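Local coordinates for enoyl-CoA hydratase/isomerase family protein (Bacillus anthracis, PDB 3KQF) that probably catalyses the reversible hydration of trans-2-enoyl-CoA thioesters to 3-hydroxyacyl-CoA, a step of fatty-acid beta-oxidation, at residues Asn9-Tyr14 and Ser23-Arg28; Gln47-Ala52 and Gln100-Val105; Ala130-Leu135 and Val188-Leu193. All blocks are in the same frame, centred on the assembly; numbering follows the deposited sequence. Where two conformers were deposited one is given.

Contacts 1 and 3 lie at the two outermost strands within this chain of the six-stranded crotonase-fold sheet, 10-13 and 186-188, whereas contact 2 joins the exits of helices 35-49 and 81-99. All three are only partly buried. Contact 1 rests on antiparallel backbone bonding eked out by waters. Contact 3 lies where a parallel pairing ends, with one backbone bond, apolar side chains and a bridging water. Contact 2 has no strand pairing and is joined by a glutamine amide. Contacts 1 and 2 touch through Y14 OH and E51 OE2, 2.6 Å apart in a probable hydrogen bond; contacts 2 and 3 lie on opposite sides of the chain's centre, their own centres about 26 Å apart.

Contact 1. Residues Asn9-Tyr14 and Ser23-Arg28; sequences NISVDY and SLNRER
The side-chain amide of N9 and the guanidinium of R26 stand almost at right angles, their planes 89° apart, in side chains that run alongside each other in the same direction. The two lie at the open end of the beta hairpin 10-13/19-24, which supplies an outermost strand of the crotonase-fold sheet within this chain. N9 OD1 meets the guanidinium obliquely and rests nearest to the aliphatic R26 CD, at 3.6 Å. At the guanidinium's edge, in its plane, a water accepts from R26 NE and gives a weak bond to N9 OD1. The charge itself is met elsewhere: R26 NH1 bonds to S32 O and forms a salt bridge with D72.

S11 and S23 form a hydrogen-bonded antiparallel pair, with S11 N to S23 O and S23 N to S11 O both 2.9 Å. I10 and L24 form the neighbouring non-hydrogen-bonded pair, flanked on its outer side by N25 N to N9 O at 2.7 Å. Apolar I10 and L24 suit the buried face, I10 CG2 4.2 Å from L24 CD2; I10 packs on I44 of helix 35-49 and L24 on C68. The small serines share the other face, where one water is hydrogen-bonded to S23 OG at 2.6 Å and gives a weak bond to S11 O. N25 CG, anti to its backbone N (chi1 -167°), brings the amide beside S11 OG, where N25 ND2 donates to another water at 2.9 Å, which in turn donates to I10 O at 3.0 Å.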
loop_
_atom_site.group_PDB
_atom_site.type_symbol
_atom_site.label_atom_id
_atom_site.label_comp_id
_atom_site.label_asym_id
_atom_site.label_seq_id
_atom_site.Cartn_x
_atom_site.Cartn_y
_atom_site.Cartn_z
ATOM N N ASN A 9 -2.119 32.556 -17.109
ATOM C CA ASN A 9 -2.475 31.868 -15.874
ATOM C C ASN A 9 -1.405 30.894 -15.363
ATOM O O ASN A 9 -1.514 30.392 -14.245
ATOM C CB ASN A 9 -3.802 31.135 -16.079
ATOM C CG ASN A 9 -4.963 32.101 -16.316
ATOM O OD1 ASN A 9 -5.332 32.870 -15.429
ATOM N ND2 ASN A 9 -5.546 32.048 -17.503
ATOM N N ILE A 10 -0.403 30.605 -16.186
ATOM C CA ILE A 10 0.711 29.765 -15.753
ATOM C C ILE A 10 2.021 30.367 -16.256
ATOM O O ILE A 10 2.027 31.245 -17.122
ATOM C CB ILE A 10 0.598 28.306 -16.222
ATOM C CG1 ILE A 10 0.727 28.204 -17.739
ATOM C CG2 ILE A 10 -0.713 27.659 -15.741
ATOM C CD1 ILE A 10 0.666 26.771 -18.221
ATOM N N SER A 11 3.119 29.901 -15.677
ATOM C CA SER A 11 4.460 30.338 -16.044
ATOM C C SER A 11 5.232 29.076 -16.383
ATOM O O SER A 11 5.045 28.053 -15.737
ATOM C CB SER A 11 5.149 31.039 -14.874
ATOM O OG SER A 11 4.451 32.198 -14.473
ATOM N N VAL A 12 6.056 29.122 -17.423
ATOM C CA VAL A 12 6.867 27.954 -17.780
ATOM C C VAL A 12 8.312 28.410 -17.791
ATOM O O VAL A 12 8.628 29.412 -18.424
ATOM C CB VAL A 12 6.499 27.384 -19.154
ATOM C CG1 VAL A 12 7.411 26.210 -19.507
ATOM C CG2 VAL A 12 5.063 26.938 -19.184
ATOM N N ASP A 13 9.178 27.707 -17.062
ATOM C CA ASP A 13 10.594 28.072 -16.992
ATOM C C ASP A 13 11.517 26.886 -17.295
ATOM O O ASP A 13 11.482 25.849 -16.593
ATOM C CB ASP A 13 10.928 28.655 -15.621
ATOM C CG ASP A 13 12.367 29.165 -15.528
ATOM O OD1 ASP A 13 13.040 29.329 -16.575
ATOM O OD2 ASP A 13 12.827 29.418 -14.397
ATOM N N TYR A 14 12.323 27.069 -18.348
ATOM C CA TYR A 14 13.319 26.103 -18.826
ATOM C C TYR A 14 14.732 26.553 -18.448
ATOM O O TYR A 14 15.693 26.243 -19.150
ATOM C CB TYR A 14 13.283 26.002 -20.364
ATOM C CG TYR A 14 12.068 25.340 -20.957
ATOM C CD1 TYR A 14 10.930 26.072 -21.253
ATOM C CD2 TYR A 14 12.082 23.983 -21.277
ATOM C CE1 TYR A 14 9.819 25.465 -21.810
ATOM C CE2 TYR A 14 10.980 23.371 -21.841
ATOM C CZ TYR A 14 9.855 24.117 -22.111
ATOM O OH TYR A 14 8.753 23.509 -22.660
ATOM N N SER A 23 4.583 26.672 -13.262
ATOM C CA SER A 23 4.037 27.280 -12.053
ATOM C C SER A 23 2.617 27.807 -12.262
ATOM O O SER A 23 2.389 28.648 -13.151
ATOM C CB SER A 23 4.919 28.448 -11.599
ATOM O OG SER A 23 6.267 28.080 -11.420
ATOM N N LEU A 24 1.658 27.326 -11.471
ATOM C CA LEU A 24 0.303 27.883 -11.539
ATOM C C LEU A 24 0.490 29.346 -11.130
ATOM O O LEU A 24 1.148 29.627 -10.130
ATOM C CB LEU A 24 -0.677 27.157 -10.620
ATOM C CG LEU A 24 -0.825 25.650 -10.816
ATOM C CD1 LEU A 24 -1.877 25.094 -9.876
ATOM C CD2 LEU A 24 -1.174 25.284 -12.260
ATOM N N ASN A 25 -0.080 30.269 -11.902
ATOM C CA ASN A 25 0.137 31.698 -11.688
ATOM C C ASN A 25 -1.131 32.544 -11.548
ATOM O O ASN A 25 -1.399 33.433 -12.363
ATOM C CB ASN A 25 0.997 32.248 -12.836
ATOM C CG ASN A 25 1.539 33.639 -12.552
ATOM O OD1 ASN A 25 1.785 34.004 -11.398
ATOM N ND2 ASN A 25 1.755 34.420 -13.615
ATOM N N ARG A 26 -1.887 32.263 -10.494
ATOM C CA ARG A 26 -3.084 32.994 -10.158
ATOM C C ARG A 26 -3.052 33.221 -8.648
ATOM O O ARG A 26 -3.962 32.809 -7.942
ATOM C CB ARG A 26 -4.333 32.205 -10.541
ATOM C CG ARG A 26 -4.473 31.855 -12.004
ATOM C CD ARG A 26 -5.879 31.287 -12.219
ATOM N NE ARG A 26 -6.889 32.335 -12.094
ATOM C CZ ARG A 26 -8.140 32.158 -11.677
ATOM N NH1 ARG A 26 -8.562 30.963 -11.252
ATOM N NH2 ARG A 26 -8.962 33.204 -11.624
ATOM N N GLU A 27 -1.996 33.875 -8.159
ATOM C CA GLU A 27 -1.831 34.104 -6.707
ATOM C C GLU A 27 -3.040 34.721 -6.006
ATOM O O GLU A 27 -3.413 34.266 -4.918
ATOM C CB GLU A 27 -0.595 34.960 -6.389
ATOM C CG GLU A 27 0.725 34.330 -6.714
ATOM C CD GLU A 27 1.908 35.208 -6.289
ATOM O OE1 GLU A 27 1.845 35.855 -5.214
ATOM O OE2 GLU A 27 2.907 35.231 -7.032
ATOM N N ARG A 28 -3.632 35.761 -6.606
ATOM C CA ARG A 28 -4.811 36.432 -6.023
ATOM C C ARG A 28 -5.967 35.472 -5.804
ATOM O O ARG A 28 -6.808 35.688 -4.924
ATOM C CB ARG A 28 -5.350 37.557 -6.925
ATOM C CG ARG A 28 -4.473 38.765 -7.100
ATOM C CD ARG A 28 -5.194 39.823 -7.955
ATOM N NE ARG A 28 -6.346 40.434 -7.278
ATOM C CZ ARG A 28 -7.138 41.365 -7.818
ATOM N NH1 ARG A 28 -6.932 41.791 -9.061
ATOM N NH2 ARG A 28 -8.152 41.870 -7.120
HETATM O O HOH W 1 -5.958 35.083 -12.978
HETATM O O HOH W 2 1.597 34.110 -16.532
HETATM O O HOH W 3 7.683 28.347 -13.597
#

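Contact 2. Residues Gln47-Ala52 and Gln100-Val105; sequences QINEEA and QLPQPV
I48 O is held by two donors that arrive from opposite faces of its carbonyl plane. Q103 NE2 reaches it from the other segment at 3.1 Å, with a fairly straight N-H...O angle of 163°; E51 N, three residues on in the same segment, comes at 3.0 Å. The glutamine's donor stands well above the carbonyl plane, yet the oxygen lies close to the plane of the Q103 amide. A sharp bend at chi2 (88°) folds the Q103 chain and sets this amide against I48. Q103 NE2 also donates to T54 O, and the two bonds together should fix the amide's rotation. Q103 OE1 is then buried without a polar partner, resting 3.8 Å from the methyl I48 CG2. Glutamine suits the place because it is long enough to span the two segments and brings two N-H groups to backbone oxygens.

Beside this polar link runs an apolar one. L101 CD2 packs against the backbone of N49, 3.8 Å from N49 N, and lies 4.2 Å from I48 CG2. Nearer the surface, the N49 side chain crosses P102 at about a right angle, bringing N49 OD1 within 3.4 Å of P102 CD, a close contact of the amide oxygen with a ring carbon.

K216 NZ of helix 209-222 is hydrogen-bonded to both L101 O and Q103 O, and R213 donates to E51 O. The arrangement belongs to successive beta-alpha-beta crossovers of the crotonase fold: helix 35-49 leads into strand 56-61, helix 81-99 into strand 105-109, and their exits meet here.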
loop_
_atom_site.group_PDB
_atom_site.type_symbol
_atom_site.label_atom_id
_atom_site.label_comp_id
_atom_site.label_asym_id
_atom_site.label_seq_id
_atom_site.Cartn_x
_atom_site.Cartn_y
_atom_site.Cartn_z
ATOM N N GLN A 47 2.903 20.153 -25.487
ATOM C CA GLN A 47 4.225 20.517 -25.996
ATOM C C GLN A 47 5.318 19.675 -25.312
ATOM O O GLN A 47 6.130 19.047 -25.970
ATOM C CB GLN A 47 4.460 22.022 -25.791
ATOM C CG GLN A 47 5.801 22.540 -26.300
ATOM C CD GLN A 47 5.848 24.070 -26.415
ATOM O OE1 GLN A 47 4.986 24.779 -25.884
ATOM N NE2 GLN A 47 6.866 24.579 -27.114
ATOM N N ILE A 48 5.299 19.637 -23.987
ATOM C CA ILE A 48 6.281 18.874 -23.209
ATOM C C ILE A 48 6.258 17.376 -23.549
ATOM O O ILE A 48 7.306 16.720 -23.593
ATOM C CB ILE A 48 6.067 19.094 -21.700
ATOM C CG1 ILE A 48 6.336 20.562 -21.351
ATOM C CG2 ILE A 48 6.997 18.176 -20.892
ATOM C CD1 ILE A 48 5.820 20.981 -19.973
ATOM N N ASN A 49 5.066 16.857 -23.843
ATOM C CA ASN A 49 4.900 15.465 -24.221
ATOM C C ASN A 49 5.809 15.067 -25.414
ATOM O O ASN A 49 6.256 13.917 -25.502
ATOM C CB ASN A 49 3.416 15.200 -24.541
ATOM C CG ASN A 49 3.086 13.739 -24.608
ATOM O OD1 ASN A 49 3.006 13.070 -23.575
ATOM N ND2 ASN A 49 2.795 13.246 -25.809
ATOM N N GLU A 50 6.087 16.029 -26.297
ATOM C CA GLU A 50 6.911 15.808 -27.486
ATOM C C GLU A 50 8.337 16.360 -27.377
ATOM O O GLU A 50 9.069 16.385 -28.365
ATOM C CB GLU A 50 6.209 16.427 -28.703
ATOM C CG GLU A 50 4.852 15.807 -28.993
ATOM C CD GLU A 50 4.956 14.367 -29.460
ATOM O OE1 GLU A 50 5.673 14.105 -30.452
ATOM O OE2 GLU A 50 4.287 13.498 -28.863
ATOM N N GLU A 51 8.737 16.786 -26.183
ATOM C CA GLU A 51 10.083 17.333 -25.975
ATOM C C GLU A 51 11.091 16.272 -25.530
ATOM O O GLU A 51 11.156 15.925 -24.359
ATOM C CB GLU A 51 10.061 18.478 -24.960
ATOM C CG GLU A 51 9.519 19.789 -25.501
ATOM C CD GLU A 51 9.445 20.882 -24.434
ATOM O OE1 GLU A 51 9.794 20.617 -23.258
ATOM O OE2 GLU A 51 9.028 22.006 -24.771
ATOM N N ALA A 52 11.877 15.772 -26.480
ATOM C CA ALA A 52 12.918 14.791 -26.196
ATOM C C ALA A 52 14.066 15.350 -25.315
ATOM O O ALA A 52 14.735 14.594 -24.600
ATOM C CB ALA A 52 13.481 14.244 -27.514
ATOM N N GLN A 100 0.365 10.893 -17.607
ATOM C CA GLN A 100 0.899 10.231 -18.805
ATOM C C GLN A 100 2.072 10.885 -19.538
ATOM O O GLN A 100 2.498 10.377 -20.572
ATOM C CB GLN A 100 -0.249 9.947 -19.763
ATOM C CG GLN A 100 -1.264 8.988 -19.154
ATOM C CD GLN A 100 -2.515 8.835 -19.993
ATOM O OE1 GLN A 100 -2.595 9.360 -21.101
ATOM N NE2 GLN A 100 -3.513 8.125 -19.457
ATOM N N LEU A 101 2.608 11.980 -19.017
ATOM C CA LEU A 101 3.819 12.550 -19.606
ATOM C C LEU A 101 4.924 11.493 -19.528
ATOM O O LEU A 101 5.005 10.741 -18.542
ATOM C CB LEU A 101 4.289 13.772 -18.847
ATOM C CG LEU A 101 3.571 15.075 -19.100
ATOM C CD1 LEU A 101 4.101 16.132 -18.117
ATOM C CD2 LEU A 101 3.751 15.490 -20.565
ATOM N N PRO A 102 5.773 11.413 -20.563
ATOM C CA PRO A 102 6.828 10.421 -20.500
ATOM C C PRO A 102 7.826 10.714 -19.403
ATOM O O PRO A 102 8.464 9.802 -18.865
ATOM C CB PRO A 102 7.518 10.539 -21.879
ATOM C CG PRO A 102 7.089 11.823 -22.431
ATOM C CD PRO A 102 5.731 12.093 -21.869
ATOM N N GLN A 103 7.966 11.987 -19.067
ATOM C CA GLN A 103 8.926 12.381 -18.060
ATOM C C GLN A 103 8.395 12.227 -16.641
ATOM O O GLN A 103 7.194 12.351 -16.415
ATOM C CB GLN A 103 9.283 13.861 -18.207
ATOM C CG GLN A 103 9.880 14.306 -19.531
ATOM C CD GLN A 103 8.856 14.712 -20.587
ATOM O OE1 GLN A 103 7.654 14.498 -20.438
ATOM N NE2 GLN A 103 9.350 15.315 -21.673
ATOM N N PRO A 104 9.298 11.996 -15.677
ATOM C CA PRO A 104 8.852 12.063 -14.279
ATOM C C PRO A 104 8.352 13.498 -13.977
ATOM O O PRO A 104 8.906 14.481 -14.501
ATOM C CB PRO A 104 10.134 11.783 -13.498
ATOM C CG PRO A 104 10.930 10.923 -14.383
ATOM C CD PRO A 104 10.686 11.502 -15.766
ATOM N N VAL A 105 7.338 13.614 -13.127
ATOM C CA VAL A 105 6.777 14.899 -12.755
ATOM C C VAL A 105 6.813 14.992 -11.244
ATOM O O VAL A 105 6.320 14.089 -10.543
ATOM C CB VAL A 105 5.292 15.070 -13.284
ATOM C CG1 VAL A 105 4.713 16.409 -12.849
ATOM C CG2 VAL A 105 5.208 14.868 -14.814
#

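Contact 3. Residues Ala130-Leu135 and Val188-Leu193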
loop_
_atom_site.group_PDB
_atom_site.type_symbol
_atom_site.label_atom_id
_atom_site.label_comp_id
_atom_site.label_asym_id
_atom_site.label_seq_id
_atom_site.Cartn_x
_atom_site.Cartn_y
_atom_site.Cartn_z
ATOM N N ALA A 130 6.379 21.908 1.291
ATOM C CA ALA A 130 6.890 22.898 2.207
ATOM C C ALA A 130 6.390 22.489 3.586
ATOM O O ALA A 130 5.279 21.948 3.699
ATOM C CB ALA A 130 6.348 24.290 1.861
ATOM N N GLU A 131 7.190 22.754 4.617
ATOM C CA GLU A 131 6.811 22.466 6.008
ATOM C C GLU A 131 5.484 23.108 6.352
ATOM O O GLU A 131 4.735 22.586 7.183
ATOM C CB GLU A 131 7.868 22.995 7.016
ATOM C CG GLU A 131 9.126 22.154 7.141
ATOM C CD GLU A 131 10.095 22.683 8.202
ATOM O OE1 GLU A 131 10.499 23.859 8.121
ATOM O OE2 GLU A 131 10.469 21.910 9.111
ATOM N N SER A 132 5.200 24.248 5.716
ATOM C CA SER A 132 3.988 25.017 5.997
ATOM C C SER A 132 2.795 24.667 5.106
ATOM O O SER A 132 1.727 25.264 5.257
ATOM C CB SER A 132 4.295 26.522 5.890
ATOM O OG SER A 132 4.845 26.825 4.615
ATOM N N ALA A 133 2.963 23.723 4.184
ATOM C CA ALA A 133 1.877 23.317 3.301
ATOM C C ALA A 133 0.835 22.500 4.035
ATOM O O ALA A 133 1.088 21.918 5.098
ATOM C CB ALA A 133 2.406 22.518 2.099
ATOM N N SER A 134 -0.369 22.502 3.484
ATOM C CA SER A 134 -1.461 21.703 4.037
ATOM C C SER A 134 -2.168 21.060 2.870
ATOM O O SER A 134 -2.222 21.633 1.761
ATOM C CB SER A 134 -2.416 22.519 4.917
ATOM O OG SER A 134 -2.860 23.699 4.289
ATOM N N LEU A 135 -2.657 19.848 3.099
ATOM C CA LEU A 135 -3.300 19.080 2.068
ATOM C C LEU A 135 -4.603 18.503 2.536
ATOM O O LEU A 135 -4.927 18.503 3.733
ATOM C CB LEU A 135 -2.403 17.905 1.627
ATOM C CG LEU A 135 -1.024 18.254 1.063
ATOM C CD1 LEU A 135 -0.032 18.522 2.167
ATOM C CD2 LEU A 135 -0.535 17.105 0.141
ATOM N N VAL A 188 10.444 19.981 3.273
ATOM C CA VAL A 188 11.527 20.943 3.439
ATOM C C VAL A 188 10.953 22.329 3.749
ATOM O O VAL A 188 9.779 22.581 3.501
ATOM C CB VAL A 188 12.407 21.044 2.155
ATOM C CG1 VAL A 188 12.942 19.689 1.774
ATOM C CG2 VAL A 188 11.611 21.645 0.984
ATOM N N PRO A 189 11.780 23.242 4.280
ATOM C CA PRO A 189 11.284 24.594 4.566
ATOM C C PRO A 189 10.838 25.267 3.277
ATOM O O PRO A 189 11.448 25.029 2.232
ATOM C CB PRO A 189 12.510 25.306 5.161
ATOM C CG PRO A 189 13.394 24.228 5.601
ATOM C CD PRO A 189 13.170 23.062 4.718
ATOM N N VAL A 190 9.800 26.104 3.336
ATOM C CA VAL A 190 9.269 26.733 2.110
ATOM C C VAL A 190 10.337 27.521 1.341
ATOM O O VAL A 190 10.391 27.473 0.108
ATOM C CB VAL A 190 8.026 27.626 2.386
ATOM C CG1 VAL A 190 8.435 28.935 3.073
ATOM C CG2 VAL A 190 7.273 27.914 1.088
ATOM N N HIS A 191 11.226 28.196 2.065
ATOM C CA HIS A 191 12.268 28.975 1.418
ATOM C C HIS A 191 13.298 28.101 0.686
ATOM O O HIS A 191 14.055 28.613 -0.131
ATOM C CB HIS A 191 12.929 29.942 2.406
ATOM C CG HIS A 191 13.542 29.273 3.592
ATOM N ND1 HIS A 191 12.799 28.856 4.676
ATOM C CD2 HIS A 191 14.830 28.968 3.880
ATOM C CE1 HIS A 191 13.600 28.316 5.575
ATOM N NE2 HIS A 191 14.836 28.366 5.116
ATOM N N LEU A 192 13.304 26.791 0.959
ATOM C CA LEU A 192 14.210 25.852 0.294
ATOM C C LEU A 192 13.494 24.878 -0.667
ATOM O O LEU A 192 14.116 23.990 -1.257
ATOM C CB LEU A 192 14.994 25.061 1.347
ATOM C CG LEU A 192 15.988 25.924 2.143
ATOM C CD1 LEU A 192 16.683 25.137 3.247
ATOM C CD2 LEU A 192 17.022 26.561 1.210
ATOM N N LEU A 193 12.194 25.052 -0.837
ATOM C CA LEU A 193 11.419 24.132 -1.677
ATOM C C LEU A 193 11.900 24.106 -3.127
ATOM O O LEU A 193 12.103 23.048 -3.706
ATOM C CB LEU A 193 9.948 24.501 -1.609
ATOM C CG LEU A 193 8.993 23.676 -2.461
ATOM C CD1 LEU A 193 9.114 22.186 -2.125
ATOM C CD2 LEU A 193 7.592 24.163 -2.264
HETATM O O HOH W 4 7.709 26.359 5.526
#
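Two first torsions bring V190 and E131 up to the opposite segment. In V190, CG1 sits between the backbone N and the carbonyl carbon (chi1 74°), which puts CG2 anti to that N and lays it, with CB, alongside the methyl of A130; A130 CB is 3.8 Å from V190 CB. In E131 (chi1 -77°) CG sits beside the residue's own N, so that the chain passes over the V188 carbonyl, with E131 CG 3.7 Å from V188 O; the extended remainder carries E131 OE1 over the proline, 3.7 Å from P189 CA. Such a carboxylate suits an exposed position, where its alkyl part packs while its charged end can meet solvent.

Between these side chains lies the last pairing of parallel strands 126-130 and 186-188. V188 O accepts from E131 N at 2.8 Å, and the same oxygen receives a CA-H...O contact from A130 CA at 3.2 Å. A130 to A133 form a type I turn. Next to the pairing a water links the segments, accepting from V190 N at 3.0 Å and hydrogen-bonded to S132 OG at 3.0 Å. Alanine fits at 130 because V190 and L193 both close on its single methyl, the latter through L193 CD2 at 4.3 Å from A130 CB.

Around the junction, A130 pairs with I109 of strand 105-109, and Q176 of helix 175-181 donates to E131 O. L193, at the start of the range 193-206, packs on A108 and I128, so this end of the helix lies against strands 105-109 and 126-130.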